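Hypothetical conserved protein (PDB 2YXY) is of unknown function but belongs to the DUF1811 family of the SH3 clan and joins a helical hairpin to a small antiparallel sheet. Local coordinates at residues S12-K16 / E17-Q21; I49-A52 / K53-L57; M56-P59 / A60-H63. One frame throughout, in Å; residues are numbered along the deposited sequence.

Contact 1. Residues S12-K16 / E17-Q21; sequences SEMTK and EELQQ
Thr-15 and Glu-18 hold each other by two reciprocal hydrogen bonds where the chain enters helix 16-36. The backbone N of Glu-18 donates to OG1 of Thr-15 at 3.1 Å, while the backbone N of Thr-15 donates to OE2 of Glu-18 at 3.0 Å with an N-H...O angle of 164°. OG1 can face back to the first turn because it sits between its own backbone N and carbonyl carbon (chi1 61°). The Glu-18 side chain, extended beyond CG, reaches back past this hydroxyl, and its carboxylate takes the Thr-15 N-H on the anti side of OE2, somewhat above the carboxylate plane. A water molecule adds a second grip on OE2, donating to it and to Glu-13 O, and the other oxygen, OE1, is paired in a salt bridge with Lys-9. With both oxygens engaged, the carboxylate is probably well fixed in rotation, and the nearby lysine would probably favour the ionised carboxylate. Behind the cap the regular helix starts: Leu-19 N donates to Thr-15 O at 2.9 Å, and Gln-20 N to Lys-16 O at the same distance. Lys-16 and Gln-20 run side by side on the exposed flank, where one water accepts from NZ of Lys-16 and NE2 of Gln-20. On another side Met-14 crosses Leu-19: its CB lies 3.7 Å from Leu-19 CG, and its SD touches Leu-19 CD2. Met-14 CB also rests against Glu-18 CB and OE2, putting apolar cover beside the polar cap. Leu-19 is buried and also packs against Tyr-55, in the loop after helix 39-54. Such reciprocal bonding, with threonine at the N-cap and glutamate three residues on, is the capping box that opens an alpha-helix, here the first helix of the hairpin.

Contact 2. Residues I49-A52 / K53-L57; sequences IAMA and KAYML
Lys-53 lays its extended aliphatic chain alongside Ile-49, one helical turn earlier, both side chains pointing the same way. CE of Lys-53 lies 3.7 Å from the CG2 branch of Ile-49, and its NZ passes close to the same methyl, so the ammonium group is carried along an apolar flank. Underneath, Lys-53 N donates to Ile-49 O at 2.9 Å and Ala-54 N to Ala-50 O at 3.0 Å, the i to i+4 bonds of a regular helix; Ala-50 O also accepts from Ser-105 OG. This is the C-terminal turn of helix 39-54, and the bonding slackens at its end: Tyr-55 N is shared between two weak bonds, to Met-51 O and to Ala-52 O, before a type I turn from Ala-54 to Leu-57 leads the chain off. The Tyr-55 ring crosses the Met-51 side chain, whose bends at chi2 and chi3 (-55° and -60°) curl the methyl back, leaving CE 4.0 Å from ring atom CE1. CD1 of the ring comes within 3.3 Å of Met-51 O. A serine in place of Tyr-55 would probably leave the Met-51 methyl without its ring partner and open a gap toward Tyr-11, Ser-12 and Val-86, which the ring also touches. The buried CB of Ala-52 packs against Ile-23 of helix 16-36, while Ile-49 meets Leu-26 of the same helix.

Contact 3. Residues M56-P59 / A60-H63; sequences MLNP and ADFH
Phe-62 turns the edge of its ring to the two carbonyl oxygens that start the turn: Pro-59 O lies in the ring plane, and Asn-58 O stands 3.6 Å from CD1. Its first torsion (chi1 -56°) sets the ring beside its own backbone N and brings this edge back over the turn. The same oxygens take the backbone bonds, Asp-61 N donating to Asn-58 O at 3.0 Å and Phe-62 N to Pro-59 O at 3.1 Å. In both, the donor stands more than 50° out of the carbonyl plane, consistent with the tight i to i+3 winding. This is the close-packed side, buried where the ring also meets Tyr-68, Leu-107 and Lys-109. The outer side is looser. Ala-60 is exposed, and Asn-58 and Asp-61 cross at about a right angle, with OD2 of Asp-61 3.6 Å from Asn-58 CB; the Asp-61 side chain leans on Lys-109. Paired i to i+3 bonds across Pro-59, Ala-60 and Asp-61 mark a short 3-10 turn, here in the loop that takes the chain from helix 39-54 to strand 67-70, its phenylalanine directed into the protein.

How the contacts relate
From the N terminus, contact 1 caps the start of helix 16-36, the chain then turns back through helix 39-54, and contact 2 marks the end of that second helix. None of the three closes a long loop or encloses another: contacts 1 and 2 are in series, whereas 2 and 3 overlap at Met-56 and Leu-57. Contacts 1 and 2 nevertheless meet at one end of the helical hairpin, their centres about 9 Å apart, where Met-56 packs on Lys-16, Leu-19 and Gln-20, and Tyr-55 on Ser-12 and Leu-19. Contact 3 lies about 17 Å from contact 1, centre to centre, and carries the chain onward into the four-stranded antiparallel sheet.

Contact 1. Residues S12-K16 / E17-Q21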
# COMPACT_ATOMS: atom_id res chain seq x y z
N SER A 12 -0.40 10.84 7.35
CA SER A 12 0.32 10.59 8.60
C SER A 12 -0.20 11.38 9.80
O SER A 12 0.21 11.14 10.93
CB SER A 12 1.82 10.88 8.44
OG SER A 12 2.05 12.27 8.34
N GLU A 13 -1.13 12.31 9.57
CA GLU A 13 -1.70 13.13 10.65
C GLU A 13 -3.17 12.81 10.92
O GLU A 13 -3.77 13.33 11.86
CB GLU A 13 -1.55 14.63 10.29
CG GLU A 13 -0.12 15.03 9.91
CD GLU A 13 0.02 16.44 9.28
OE1 GLU A 13 -0.89 16.91 8.56
OE2 GLU A 13 1.08 17.07 9.48
N MET A 14 -3.76 11.94 10.11
CA MET A 14 -5.18 11.62 10.28
C MET A 14 -5.48 10.59 11.32
O MET A 14 -4.65 9.75 11.62
CB MET A 14 -5.79 11.11 8.96
CG MET A 14 -5.62 12.03 7.77
SD MET A 14 -6.46 11.34 6.34
CE MET A 14 -6.54 12.84 5.23
N THR A 15 -6.70 10.66 11.84
CA THR A 15 -7.18 9.68 12.81
C THR A 15 -7.68 8.53 11.93
O THR A 15 -7.78 8.65 10.70
CB THR A 15 -8.40 10.19 13.58
OG1 THR A 15 -9.46 10.43 12.65
CG2 THR A 15 -8.11 11.49 14.34
N LYS A 16 -8.08 7.44 12.57
CA LYS A 16 -8.56 6.29 11.83
C LYS A 16 -9.84 6.66 11.09
O LYS A 16 -10.03 6.32 9.92
CB LYS A 16 -8.80 5.11 12.79
CG LYS A 16 -8.83 3.74 12.08
CD LYS A 16 -9.41 2.66 12.94
CE LYS A 16 -8.97 1.29 12.51
NZ LYS A 16 -9.21 0.99 11.08
N GLU A 17 -10.72 7.38 11.77
CA GLU A 17 -11.97 7.81 11.14
C GLU A 17 -11.72 8.64 9.88
O GLU A 17 -12.41 8.48 8.88
CB GLU A 17 -12.80 8.61 12.14
CG GLU A 17 -14.23 8.13 12.26
CD GLU A 17 -15.08 8.54 11.08
OE1 GLU A 17 -14.84 8.04 9.95
OE2 GLU A 17 -16.01 9.35 11.28
N GLU A 18 -10.71 9.52 9.92
CA GLU A 18 -10.39 10.36 8.78
C GLU A 18 -9.76 9.54 7.66
O GLU A 18 -10.05 9.77 6.49
CB GLU A 18 -9.46 11.50 9.23
CG GLU A 18 -10.21 12.55 10.08
CD GLU A 18 -9.27 13.53 10.76
OE1 GLU A 18 -9.75 14.62 11.12
OE2 GLU A 18 -8.07 13.21 10.97
N LEU A 19 -8.92 8.58 8.01
CA LEU A 19 -8.32 7.73 7.00
C LEU A 19 -9.41 6.94 6.30
O LEU A 19 -9.41 6.86 5.08
CB LEU A 19 -7.29 6.78 7.63
CG LEU A 19 -6.00 7.53 8.01
CD1 LEU A 19 -5.16 6.69 9.01
CD2 LEU A 19 -5.20 7.84 6.72
N GLN A 20 -10.37 6.40 7.06
CA GLN A 20 -11.47 5.61 6.47
C GLN A 20 -12.33 6.41 5.51
O GLN A 20 -12.75 5.90 4.46
CB GLN A 20 -12.37 5.01 7.56
CG GLN A 20 -11.73 3.88 8.35
CD GLN A 20 -11.75 2.55 7.60
OE1 GLN A 20 -11.35 2.46 6.43
NE2 GLN A 20 -12.21 1.51 8.28
N GLN A 21 -12.62 7.66 5.89
CA GLN A 21 -13.40 8.56 5.06
C GLN A 21 -12.60 8.90 3.78
O GLN A 21 -13.17 8.99 2.70
CB GLN A 21 -13.74 9.85 5.84
CG GLN A 21 -14.57 9.53 7.09
CD GLN A 21 -14.84 10.71 8.00
OE1 GLN A 21 -13.92 11.42 8.42
NE2 GLN A 21 -16.11 10.91 8.34
O HOH W 1 -6.02 14.64 12.35
O HOH W 2 -12.17 1.81 10.86

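Contact 2. Residues I49-A52 / K53-L57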
# COMPACT_ATOMS: atom_id res chain seq x y z
N ILE A 49 -4.95 4.92 -1.93
CA ILE A 49 -5.72 4.03 -1.06
C ILE A 49 -4.76 3.14 -0.28
O ILE A 49 -4.89 2.98 0.92
CB ILE A 49 -6.72 3.14 -1.90
CG1 ILE A 49 -7.90 4.02 -2.36
CG2 ILE A 49 -7.22 1.93 -1.07
CD1 ILE A 49 -8.88 3.29 -3.35
N ALA A 50 -3.79 2.56 -0.97
CA ALA A 50 -2.81 1.70 -0.32
C ALA A 50 -2.10 2.49 0.79
O ALA A 50 -1.85 1.97 1.89
CB ALA A 50 -1.78 1.20 -1.35
N MET A 51 -1.75 3.74 0.50
CA MET A 51 -1.05 4.56 1.49
C MET A 51 -1.94 4.83 2.68
O MET A 51 -1.49 4.71 3.82
CB MET A 51 -0.58 5.88 0.88
CG MET A 51 0.64 5.73 0.01
SD MET A 51 2.04 4.94 0.87
CE MET A 51 2.33 6.05 2.19
N ALA A 52 -3.19 5.22 2.44
CA ALA A 52 -4.07 5.48 3.56
C ALA A 52 -4.25 4.19 4.40
O ALA A 52 -4.28 4.25 5.62
CB ALA A 52 -5.42 6.00 3.08
N LYS A 53 -4.36 3.04 3.74
CA LYS A 53 -4.51 1.78 4.47
C LYS A 53 -3.30 1.47 5.35
O LYS A 53 -3.45 1.01 6.47
CB LYS A 53 -4.75 0.62 3.50
CG LYS A 53 -6.17 0.58 2.91
CD LYS A 53 -6.30 -0.62 1.95
CE LYS A 53 -7.73 -0.78 1.46
NZ LYS A 53 -7.74 -1.71 0.27
N ALA A 54 -2.11 1.78 4.85
CA ALA A 54 -0.88 1.53 5.57
C ALA A 54 -0.84 2.21 6.93
O ALA A 54 -0.24 1.69 7.88
CB ALA A 54 0.31 1.99 4.74
N TYR A 55 -1.44 3.40 7.01
CA TYR A 55 -1.48 4.14 8.26
C TYR A 55 -2.49 3.58 9.26
O TYR A 55 -2.63 4.13 10.34
CB TYR A 55 -1.77 5.62 7.98
CG TYR A 55 -0.53 6.34 7.54
CD1 TYR A 55 -0.30 6.63 6.18
CD2 TYR A 55 0.45 6.68 8.46
CE1 TYR A 55 0.89 7.23 5.76
CE2 TYR A 55 1.65 7.27 8.05
CZ TYR A 55 1.86 7.54 6.70
OH TYR A 55 3.04 8.10 6.30
N MET A 56 -3.20 2.51 8.90
CA MET A 56 -4.15 1.86 9.82
C MET A 56 -3.57 0.49 10.21
O MET A 56 -4.23 -0.29 10.88
CB MET A 56 -5.53 1.65 9.18
CG MET A 56 -6.23 2.94 8.76
SD MET A 56 -7.99 2.78 8.43
CE MET A 56 -8.02 1.54 7.21
N LEU A 57 -2.34 0.22 9.79
CA LEU A 57 -1.69 -1.05 10.13
C LEU A 57 -0.53 -0.84 11.10
O LEU A 57 -0.10 0.29 11.35
CB LEU A 57 -1.18 -1.77 8.88
CG LEU A 57 -2.26 -2.18 7.86
CD1 LEU A 57 -1.58 -2.89 6.70
CD2 LEU A 57 -3.29 -3.11 8.52

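Contact 3. Residues M56-P59 / A60-H63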
# COMPACT_ATOMS: atom_id res chain seq x y z
N MET A 56 -3.20 2.51 8.90
CA MET A 56 -4.15 1.86 9.82
C MET A 56 -3.57 0.49 10.21
O MET A 56 -4.23 -0.29 10.88
CB MET A 56 -5.53 1.65 9.18
CG MET A 56 -6.23 2.94 8.76
SD MET A 56 -7.99 2.78 8.43
CE MET A 56 -8.02 1.54 7.21
N LEU A 57 -2.34 0.22 9.79
CA LEU A 57 -1.69 -1.05 10.13
C LEU A 57 -0.53 -0.84 11.10
O LEU A 57 -0.10 0.29 11.35
CB LEU A 57 -1.18 -1.77 8.88
CG LEU A 57 -2.26 -2.18 7.86
CD1 LEU A 57 -1.58 -2.89 6.70
CD2 LEU A 57 -3.29 -3.11 8.52
N ASN A 58 0.01 -1.94 11.61
CA ASN A 58 1.10 -1.88 12.57
C ASN A 58 2.39 -2.35 11.93
O ASN A 58 2.53 -3.53 11.57
CB ASN A 58 0.74 -2.74 13.80
CG ASN A 58 1.58 -2.41 15.02
OD1 ASN A 58 1.32 -2.93 16.11
ND2 ASN A 58 2.59 -1.56 14.86
N PRO A 59 3.35 -1.44 11.77
CA PRO A 59 4.65 -1.71 11.16
C PRO A 59 5.38 -2.84 11.90
O PRO A 59 6.19 -3.55 11.31
CB PRO A 59 5.37 -0.38 11.28
CG PRO A 59 4.25 0.62 11.23
CD PRO A 59 3.24 -0.02 12.13
N ALA A 60 5.08 -2.99 13.19
CA ALA A 60 5.71 -4.02 14.02
C ALA A 60 5.38 -5.44 13.56
O ALA A 60 6.16 -6.35 13.79
CB ALA A 60 5.31 -3.84 15.49
N ASP A 61 4.21 -5.63 12.94
CA ASP A 61 3.81 -6.94 12.46
C ASP A 61 4.72 -7.43 11.33
O ASP A 61 4.65 -8.60 10.93
CB ASP A 61 2.38 -6.91 11.94
CG ASP A 61 1.39 -6.49 12.99
OD1 ASP A 61 0.17 -6.49 12.69
OD2 ASP A 61 1.83 -6.15 14.11
N PHE A 62 5.56 -6.55 10.82
CA PHE A 62 6.45 -6.92 9.73
C PHE A 62 7.90 -6.93 10.19
O PHE A 62 8.31 -6.09 10.99
CB PHE A 62 6.22 -5.97 8.54
CG PHE A 62 4.79 -5.95 8.09
CD1 PHE A 62 3.88 -5.09 8.68
CD2 PHE A 62 4.33 -6.89 7.17
CE1 PHE A 62 2.53 -5.16 8.37
CE2 PHE A 62 2.99 -6.97 6.86
CZ PHE A 62 2.08 -6.10 7.46
N HIS A 63 8.67 -7.89 9.68
CA HIS A 63 10.05 -8.05 10.11
C HIS A 63 11.07 -8.22 8.99
O HIS A 63 10.79 -8.82 7.95
CB HIS A 63 10.16 -9.27 11.06
CG HIS A 63 9.07 -9.35 12.08
ND1 HIS A 63 7.82 -9.87 11.81
CD2 HIS A 63 9.02 -8.95 13.38
CE1 HIS A 63 7.06 -9.79 12.88
NE2 HIS A 63 7.76 -9.23 13.85